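Long-range contacts in appr-1-p processing domain protein (Thermus aquaticus Y51MC23, PDB 5M3E), which is a macro-domain protein that holds adenosine-5-diphosphoribose in a cleft at the ends of its central strands: residues 28-33 against 122-127; 32-37 against 91-96. All blocks are in the same frame, centred on the assembly; numbering follows the deposited sequence.

Contact 1. Residues 28-33 against 122-127. With APR (adenosine-5-diphosphoribose), chain B.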
loop_
_atom_site.group_PDB
_atom_site.type_symbol
_atom_site.label_atom_id
_atom_site.label_comp_id
_atom_site.label_asym_id
_atom_site.label_seq_id
_atom_site.Cartn_x
_atom_site.Cartn_y
_atom_site.Cartn_z
ATOM N N VAL A 28 0.581 1.126 3.896
ATOM C CA VAL A 28 0.170 0.641 2.586
ATOM C C VAL A 28 -0.347 -0.760 2.698
ATOM O O VAL A 28 0.347 -1.658 3.170
ATOM C CB VAL A 28 1.300 0.686 1.540
ATOM C CG1 VAL A 28 0.848 0.067 0.212
ATOM C CG2 VAL A 28 1.758 2.123 1.320
ATOM N N ASN A 29 -1.578 -0.918 2.241
ATOM C CA ASN A 29 -2.233 -2.215 2.102
ATOM C C ASN A 29 -2.237 -2.665 0.633
ATOM O O ASN A 29 -2.394 -1.859 -0.263
ATOM C CB ASN A 29 -3.667 -2.141 2.668
ATOM C CG ASN A 29 -4.364 -3.508 2.689
ATOM O OD1 ASN A 29 -3.727 -4.540 2.591
ATOM N ND2 ASN A 29 -5.677 -3.503 2.776
ATOM N N THR A 30 -2.071 -3.967 0.404
ATOM C CA THR A 30 -2.143 -4.567 -0.939
ATOM C C THR A 30 -3.546 -5.127 -1.158
ATOM O O THR A 30 -3.947 -6.099 -0.492
ATOM C CB THR A 30 -1.160 -5.740 -1.080
ATOM O OG1 THR A 30 -1.507 -6.793 -0.160
ATOM C CG2 THR A 30 0.218 -5.299 -0.772
ATOM N N VAL A 31 -4.270 -4.558 -2.119
ATOM C CA VAL A 31 -5.630 -4.985 -2.381
ATOM C C VAL A 31 -5.867 -5.387 -3.824
ATOM O O VAL A 31 -5.084 -5.060 -4.710
ATOM C CB VAL A 31 -6.675 -3.902 -1.964
ATOM C CG1 VAL A 31 -6.544 -3.588 -0.491
ATOM C CG2 VAL A 31 -6.568 -2.621 -2.794
ATOM N N ASN A 32 -6.982 -6.081 -4.020
ATOM C CA ASN A 32 -7.551 -6.313 -5.336
ATOM C C ASN A 32 -8.740 -5.367 -5.581
ATOM O O ASN A 32 -9.135 -4.603 -4.703
ATOM C CB ASN A 32 -7.944 -7.784 -5.516
ATOM C CG ASN A 32 -9.025 -8.220 -4.551
ATOM O OD1 ASN A 32 -10.165 -7.769 -4.652
ATOM N ND2 ASN A 32 -8.651 -9.079 -3.570
ATOM N N THR A 33 -9.276 -5.398 -6.791
ATOM C CA THR A 33 -10.364 -4.475 -7.186
ATOM C C THR A 33 -11.764 -5.092 -7.073
ATOM O O THR A 33 -12.742 -4.423 -7.382
ATOM C CB THR A 33 -10.177 -3.929 -8.619
ATOM O OG1 THR A 33 -10.024 -5.032 -9.512
ATOM C CG2 THR A 33 -8.941 -2.994 -8.716
ATOM N N ALA A 122 4.897 3.186 5.556
ATOM C CA ALA A 122 5.465 1.859 5.498
ATOM C C ALA A 122 4.724 1.021 4.467
ATOM O O ALA A 122 3.491 1.126 4.347
ATOM C CB ALA A 122 5.402 1.204 6.863
ATOM N N LEU A 123 5.480 0.214 3.724
ATOM C CA LEU A 123 4.938 -0.688 2.693
ATOM C C LEU A 123 5.440 -2.127 2.873
ATOM O O LEU A 123 6.504 -2.337 3.442
ATOM C CB LEU A 123 5.394 -0.336 1.279
ATOM C CG LEU A 123 5.601 1.037 0.665
ATOM C CD1 LEU A 123 6.670 1.831 1.420
ATOM C CD2 LEU A 123 5.970 0.825 -0.801
ATOM N N PRO A 124 4.681 -3.101 2.325
ATOM C CA PRO A 124 5.124 -4.463 2.138
ATOM C C PRO A 124 5.702 -4.656 0.715
ATOM O O PRO A 124 5.758 -3.667 -0.038
ATOM C CB PRO A 124 3.837 -5.249 2.302
ATOM C CG PRO A 124 2.813 -4.358 1.668
ATOM C CD PRO A 124 3.271 -2.947 1.913
ATOM N N PRO A 125 6.120 -5.916 0.359
ATOM C CA PRO A 125 6.517 -6.269 -1.003
ATOM C C PRO A 125 5.312 -6.395 -1.930
ATOM O O PRO A 125 4.689 -7.469 -2.041
ATOM C CB PRO A 125 7.273 -7.619 -0.827
ATOM C CG PRO A 125 7.670 -7.647 0.612
ATOM C CD PRO A 125 6.467 -7.021 1.279
ATOM N N LEU A 126 5.051 -5.277 -2.613
ATOM C CA LEU A 126 3.891 -5.080 -3.475
ATOM C C LEU A 126 3.915 -6.075 -4.640
ATOM O O LEU A 126 4.865 -6.117 -5.402
ATOM C CB LEU A 126 3.860 -3.642 -4.010
ATOM C CG LEU A 126 4.188 -2.463 -3.062
ATOM C CD1 LEU A 126 4.273 -1.128 -3.818
ATOM C CD2 LEU A 126 3.195 -2.362 -1.923
ATOM N N GLY A 127 2.886 -6.913 -4.733
ATOM C CA GLY A 127 2.752 -7.886 -5.813
ATOM C C GLY A 127 3.561 -9.166 -5.704
ATOM O O GLY A 127 3.392 -10.069 -6.542
HETATM N N1 APR B . 4.347 -7.386 7.491
HETATM C C2 APR B . 5.220 -7.306 6.461
HETATM N N3 APR B . 5.164 -8.117 5.386
HETATM C C4 APR B . 4.210 -9.075 5.295
HETATM C C5 APR B . 3.213 -9.234 6.374
HETATM C C6 APR B . 3.347 -8.297 7.514
HETATM N N6 APR B . 2.501 -8.342 8.562
HETATM N N7 APR B . 2.393 -10.249 6.015
HETATM C C8 APR B . 2.826 -10.696 4.802
HETATM N N9 APR B . 3.919 -9.994 4.388
HETATM C "C1'" APR B . 4.691 -10.119 3.135
HETATM C "C2'" APR B . 4.815 -11.529 2.587
HETATM O "O2'" APR B . 6.171 -11.734 2.192
HETATM C "C3'" APR B . 3.946 -11.557 1.361
HETATM O "O3'" APR B . 4.463 -12.451 0.353
HETATM O "O4'" APR B . 4.000 -9.340 2.150
HETATM C "C4'" APR B . 3.945 -10.083 0.937
HETATM C "C5'" APR B . 2.760 -9.614 0.102
HETATM O "O5'" APR B . 1.517 -10.074 0.655
HETATM P PA APR B . 0.290 -10.422 -0.327
HETATM O O1A APR B . -0.947 -10.282 0.513
HETATM O O2A APR B . 0.588 -11.706 -1.048
HETATM O O3A APR B . 0.293 -9.162 -1.368
HETATM P PB APR B . 0.260 -9.238 -2.987
HETATM O O1B APR B . 1.304 -10.206 -3.475
HETATM O O2B APR B . 0.264 -7.815 -3.549
HETATM O O5D APR B . -1.175 -9.864 -3.363
HETATM C C5D APR B . -2.403 -9.126 -3.428
HETATM O O4D APR B . -3.370 -10.747 -1.901
HETATM O O1D APR B . -3.267 -9.449 0.023
HETATM C C1D APR B . -4.149 -10.112 -0.890
HETATM O O2D APR B . -6.397 -9.190 -1.083
HETATM C C2D APR B . -5.055 -9.092 -1.574
HETATM O O3D APR B . -5.980 -10.146 -3.581
HETATM C C3D APR B . -4.908 -9.349 -3.062
HETATM C C4D APR B . -3.573 -10.079 -3.156
#
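Val28 and Ala122 join two neighbouring parallel strands, 26-31 and 120-123, in the central sheet of the macro domain. Val28 N donates to Ala122 O at 2.9 Å. The pairing stops one step on: Val28 O meets Pro124 CD at 3.4 Å, and a proline, having no N-H, can offer no bond there. The Val28 side chain is buried between the segments: CG2 lies beside Leu123 CG, while CG1, anti to the backbone N (chi1 176°), meets Leu126 CD2 at 4.0 Å.

Thr30 divides its side chain between protein and ligand. Its CB lies 3.5 Å from O2B of adenosine-5-diphosphoribose. From there the methyl CG2 packs against Pro124 CG at 3.7 Å and lies equally near O2B, whereas OG1 lies 3.2 Å from both the bridging oxygen O3A and the hydroxyl O1D of the distal ribose, the second a weak hydrogen bond. A threonine suits the place because one branch is apolar and the other polar. On the facing segment, Gly127 takes a positive phi that glycine adopts easily, and its backbone N gives a 3.0 Å hydrogen bond to the phosphate oxygen O2B.

Contact 2. Residues 32-37 against 91-96. With APR (adenosine-5-diphosphoribose), chain B.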
loop_
_atom_site.group_PDB
_atom_site.type_symbol
_atom_site.label_atom_id
_atom_site.label_comp_id
_atom_site.label_asym_id
_atom_site.label_seq_id
_atom_site.Cartn_x
_atom_site.Cartn_y
_atom_site.Cartn_z
ATOM N N ASN A 32 -6.982 -6.081 -4.020
ATOM C CA ASN A 32 -7.551 -6.313 -5.336
ATOM C C ASN A 32 -8.740 -5.367 -5.581
ATOM O O ASN A 32 -9.135 -4.603 -4.703
ATOM C CB ASN A 32 -7.944 -7.784 -5.516
ATOM C CG ASN A 32 -9.025 -8.220 -4.551
ATOM O OD1 ASN A 32 -10.165 -7.769 -4.652
ATOM N ND2 ASN A 32 -8.651 -9.079 -3.570
ATOM N N THR A 33 -9.276 -5.398 -6.791
ATOM C CA THR A 33 -10.364 -4.475 -7.186
ATOM C C THR A 33 -11.764 -5.092 -7.073
ATOM O O THR A 33 -12.742 -4.423 -7.382
ATOM C CB THR A 33 -10.177 -3.929 -8.619
ATOM O OG1 THR A 33 -10.024 -5.032 -9.512
ATOM C CG2 THR A 33 -8.941 -2.994 -8.716
ATOM N N VAL A 34 -11.859 -6.323 -6.577
ATOM C CA VAL A 34 -13.158 -7.019 -6.476
ATOM C C VAL A 34 -13.833 -7.031 -5.079
ATOM O O VAL A 34 -14.915 -7.602 -4.926
ATOM C CB VAL A 34 -13.103 -8.417 -7.168
ATOM C CG1 VAL A 34 -12.891 -8.250 -8.696
ATOM C CG2 VAL A 34 -12.013 -9.306 -6.605
ATOM N N GLY A 35 -13.260 -6.347 -4.082
ATOM C CA GLY A 35 -13.951 -6.131 -2.796
ATOM C C GLY A 35 -13.845 -7.210 -1.720
ATOM O O GLY A 35 -14.651 -7.245 -0.788
ATOM N N VAL A 36 -12.848 -8.067 -1.827
ATOM C CA VAL A 36 -12.529 -9.018 -0.780
ATOM C C VAL A 36 -11.056 -8.836 -0.387
ATOM O O VAL A 36 -10.186 -8.510 -1.221
ATOM C CB VAL A 36 -12.818 -10.492 -1.180
ATOM C CG1 VAL A 36 -14.281 -10.682 -1.572
ATOM C CG2 VAL A 36 -11.929 -10.985 -2.309
ATOM N N MET A 37 -10.815 -9.006 0.906
ATOM C CA MET A 37 -9.509 -9.024 1.491
ATOM C C MET A 37 -9.439 -10.411 2.151
ATOM O O MET A 37 -9.575 -10.534 3.358
ATOM C CB MET A 37 -9.399 -7.923 2.567
ATOM C CG MET A 37 -9.462 -6.494 2.087
ATOM S SD MET A 37 -8.674 -5.336 3.232
ATOM C CE MET A 37 -9.363 -3.823 2.609
ATOM N N LYS A 91 -6.196 -6.911 -10.107
ATOM C CA LYS A 91 -7.604 -6.716 -10.458
ATOM C C LYS A 91 -8.455 -7.832 -9.801
ATOM O O LYS A 91 -8.800 -7.715 -8.649
ATOM C CB LYS A 91 -7.774 -6.630 -11.961
ATOM C CG LYS A 91 -7.069 -5.429 -12.560
ATOM C CD LYS A 91 -7.541 -5.268 -13.987
ATOM C CE LYS A 91 -6.694 -4.295 -14.774
ATOM N NZ LYS A 91 -7.199 -4.280 -16.174
ATOM N N HIS A 92 -8.760 -8.923 -10.497
ATOM C CA HIS A 92 -9.374 -10.090 -9.859
ATOM C C HIS A 92 -8.305 -10.847 -9.036
ATOM O O HIS A 92 -7.149 -10.977 -9.460
ATOM C CB HIS A 92 -9.979 -11.002 -10.924
ATOM C CG HIS A 92 -11.142 -11.807 -10.441
ATOM N ND1 HIS A 92 -10.998 -13.013 -9.790
ATOM C CD2 HIS A 92 -12.477 -11.582 -10.518
ATOM C CE1 HIS A 92 -12.190 -13.495 -9.481
ATOM N NE2 HIS A 92 -13.105 -12.646 -9.915
ATOM N N TRP A 93 -8.700 -11.334 -7.863
ATOM C CA TRP A 93 -7.844 -12.159 -6.989
ATOM C C TRP A 93 -7.325 -13.474 -7.624
ATOM O O TRP A 93 -6.337 -14.040 -7.174
ATOM C CB TRP A 93 -8.578 -12.468 -5.668
ATOM C CG TRP A 93 -9.916 -13.163 -5.854
ATOM C CD1 TRP A 93 -11.141 -12.577 -5.804
ATOM C CD2 TRP A 93 -10.147 -14.554 -6.135
ATOM N NE1 TRP A 93 -12.124 -13.506 -6.038
ATOM C CE2 TRP A 93 -11.540 -14.729 -6.244
ATOM C CE3 TRP A 93 -9.311 -15.672 -6.305
ATOM C CZ2 TRP A 93 -12.118 -15.980 -6.521
ATOM C CZ3 TRP A 93 -9.879 -16.902 -6.599
ATOM C CH2 TRP A 93 -11.265 -17.052 -6.695
ATOM N N ARG A 94 -8.011 -13.943 -8.664
ATOM C CA ARG A 94 -7.707 -15.190 -9.370
ATOM C C ARG A 94 -6.465 -15.042 -10.250
ATOM O O ARG A 94 -5.786 -16.024 -10.570
ATOM C CB ARG A 94 -8.900 -15.562 -10.266
ATOM C CG ARG A 94 -8.890 -16.950 -10.890
ATOM C CD ARG A 94 -9.965 -17.077 -11.975
ATOM N NE ARG A 94 -11.277 -16.564 -11.550
ATOM C CZ ARG A 94 -12.130 -17.211 -10.759
ATOM N NH1 ARG A 94 -11.840 -18.413 -10.266
ATOM N NH2 ARG A 94 -13.296 -16.646 -10.444
ATOM N N HIS A 95 -6.199 -13.814 -10.676
ATOM C CA HIS A 95 -5.070 -13.556 -11.547
ATOM C C HIS A 95 -3.865 -12.987 -10.796
ATOM O O HIS A 95 -4.013 -12.335 -9.755
ATOM C CB HIS A 95 -5.512 -12.631 -12.672
ATOM C CG HIS A 95 -6.645 -13.192 -13.470
ATOM N ND1 HIS A 95 -7.797 -12.487 -13.735
ATOM C CD2 HIS A 95 -6.816 -14.414 -14.019
ATOM C CE1 HIS A 95 -8.618 -13.241 -14.437
ATOM N NE2 HIS A 95 -8.045 -14.415 -14.625
ATOM N N PRO A 96 -2.662 -13.231 -11.326
ATOM C CA PRO A 96 -1.534 -12.596 -10.692
ATOM C C PRO A 96 -1.508 -11.060 -10.815
ATOM O O PRO A 96 -2.356 -10.434 -11.455
ATOM C CB PRO A 96 -0.322 -13.249 -11.382
ATOM C CG PRO A 96 -0.847 -13.763 -12.665
ATOM C CD PRO A 96 -2.243 -14.196 -12.354
HETATM N N1 APR B . 4.347 -7.386 7.491
HETATM C C2 APR B . 5.220 -7.306 6.461
HETATM N N3 APR B . 5.164 -8.117 5.386
HETATM C C4 APR B . 4.210 -9.075 5.295
HETATM C C5 APR B . 3.213 -9.234 6.374
HETATM C C6 APR B . 3.347 -8.297 7.514
HETATM N N6 APR B . 2.501 -8.342 8.562
HETATM N N7 APR B . 2.393 -10.249 6.015
HETATM C C8 APR B . 2.826 -10.696 4.802
HETATM N N9 APR B . 3.919 -9.994 4.388
HETATM C "C1'" APR B . 4.691 -10.119 3.135
HETATM C "C2'" APR B . 4.815 -11.529 2.587
HETATM O "O2'" APR B . 6.171 -11.734 2.192
HETATM C "C3'" APR B . 3.946 -11.557 1.361
HETATM O "O3'" APR B . 4.463 -12.451 0.353
HETATM O "O4'" APR B . 4.000 -9.340 2.150
HETATM C "C4'" APR B . 3.945 -10.083 0.937
HETATM C "C5'" APR B . 2.760 -9.614 0.102
HETATM O "O5'" APR B . 1.517 -10.074 0.655
HETATM P PA APR B . 0.290 -10.422 -0.327
HETATM O O1A APR B . -0.947 -10.282 0.513
HETATM O O2A APR B . 0.588 -11.706 -1.048
HETATM O O3A APR B . 0.293 -9.162 -1.368
HETATM P PB APR B . 0.260 -9.238 -2.987
HETATM O O1B APR B . 1.304 -10.206 -3.475
HETATM O O2B APR B . 0.264 -7.815 -3.549
HETATM O O5D APR B . -1.175 -9.864 -3.363
HETATM C C5D APR B . -2.403 -9.126 -3.428
HETATM O O4D APR B . -3.370 -10.747 -1.901
HETATM O O1D APR B . -3.267 -9.449 0.023
HETATM C C1D APR B . -4.149 -10.112 -0.890
HETATM O O2D APR B . -6.397 -9.190 -1.083
HETATM C C2D APR B . -5.055 -9.092 -1.574
HETATM O O3D APR B . -5.980 -10.146 -3.581
HETATM C C3D APR B . -4.908 -9.349 -3.062
HETATM C C4D APR B . -3.573 -10.079 -3.156
#
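Thr33 and Lys91 make the polar part of this contact between two loops, through the backbone carbonyl of Lys91. Thr33 N donates to Lys91 O at 3.0 Å, and Thr33 OG1 adds a weak bond to the same oxygen, against which Asn32 CB also packs. Beside them the contact turns apolar. Val34 sends its two methyls to different rings: CG1 meets His92 CD2, and CG2 comes to the edge of the Trp93 indole, near its plane, 3.5 Å from CD1. Val36 CG2 approaches the same CD1 at 3.9 Å, so both valines pack against this corner of the indole, Val36 at a slant.

Farther back, His92 CE1 lies 3.4 Å above the plane of the Trp93 ring, toward its rim, and a type I turn from His92 to His95 carries both rings. Asn32 orders the other loop. With chi1 at 63°, its amide stands between N and C of its own backbone, where OD1 takes the N-H of Val34 on a lone pair, an Asx turn. ND2 serves both Val36 O and, almost straight (175°), O3D of adenosine-5-diphosphoribose at 2.9 Å; an amide suits because it donates and accepts. Tyr56 of helix 50-62 bonds to Asn32 O, and the loops run from strands 26-31 and 83-88 into helices 40-48 and 99-115.

In the fold
The first segments of contacts 1 and 2 overlap, sharing Asn32 and Thr33 where strand 26-31 gives way to its loop. The contact centres are about 12 Å apart: contact 1 lies in the core, about 4 Å from the centre of the chain, and contact 2 at the surface, about 15 Å from it. Packing of Met37 on the strand ties them further, with Asn29 ND2 3.5 Å from Met37 SD. Both touch adenosine-5-diphosphoribose: contact 1 meets the diphosphate and both riboses, contact 2 the distal ribose through the shared Asn32. Thr89, between strand 83-88 and Lys91, and Val41, on helix 40-48, add further hydrogen bonds to the ligand.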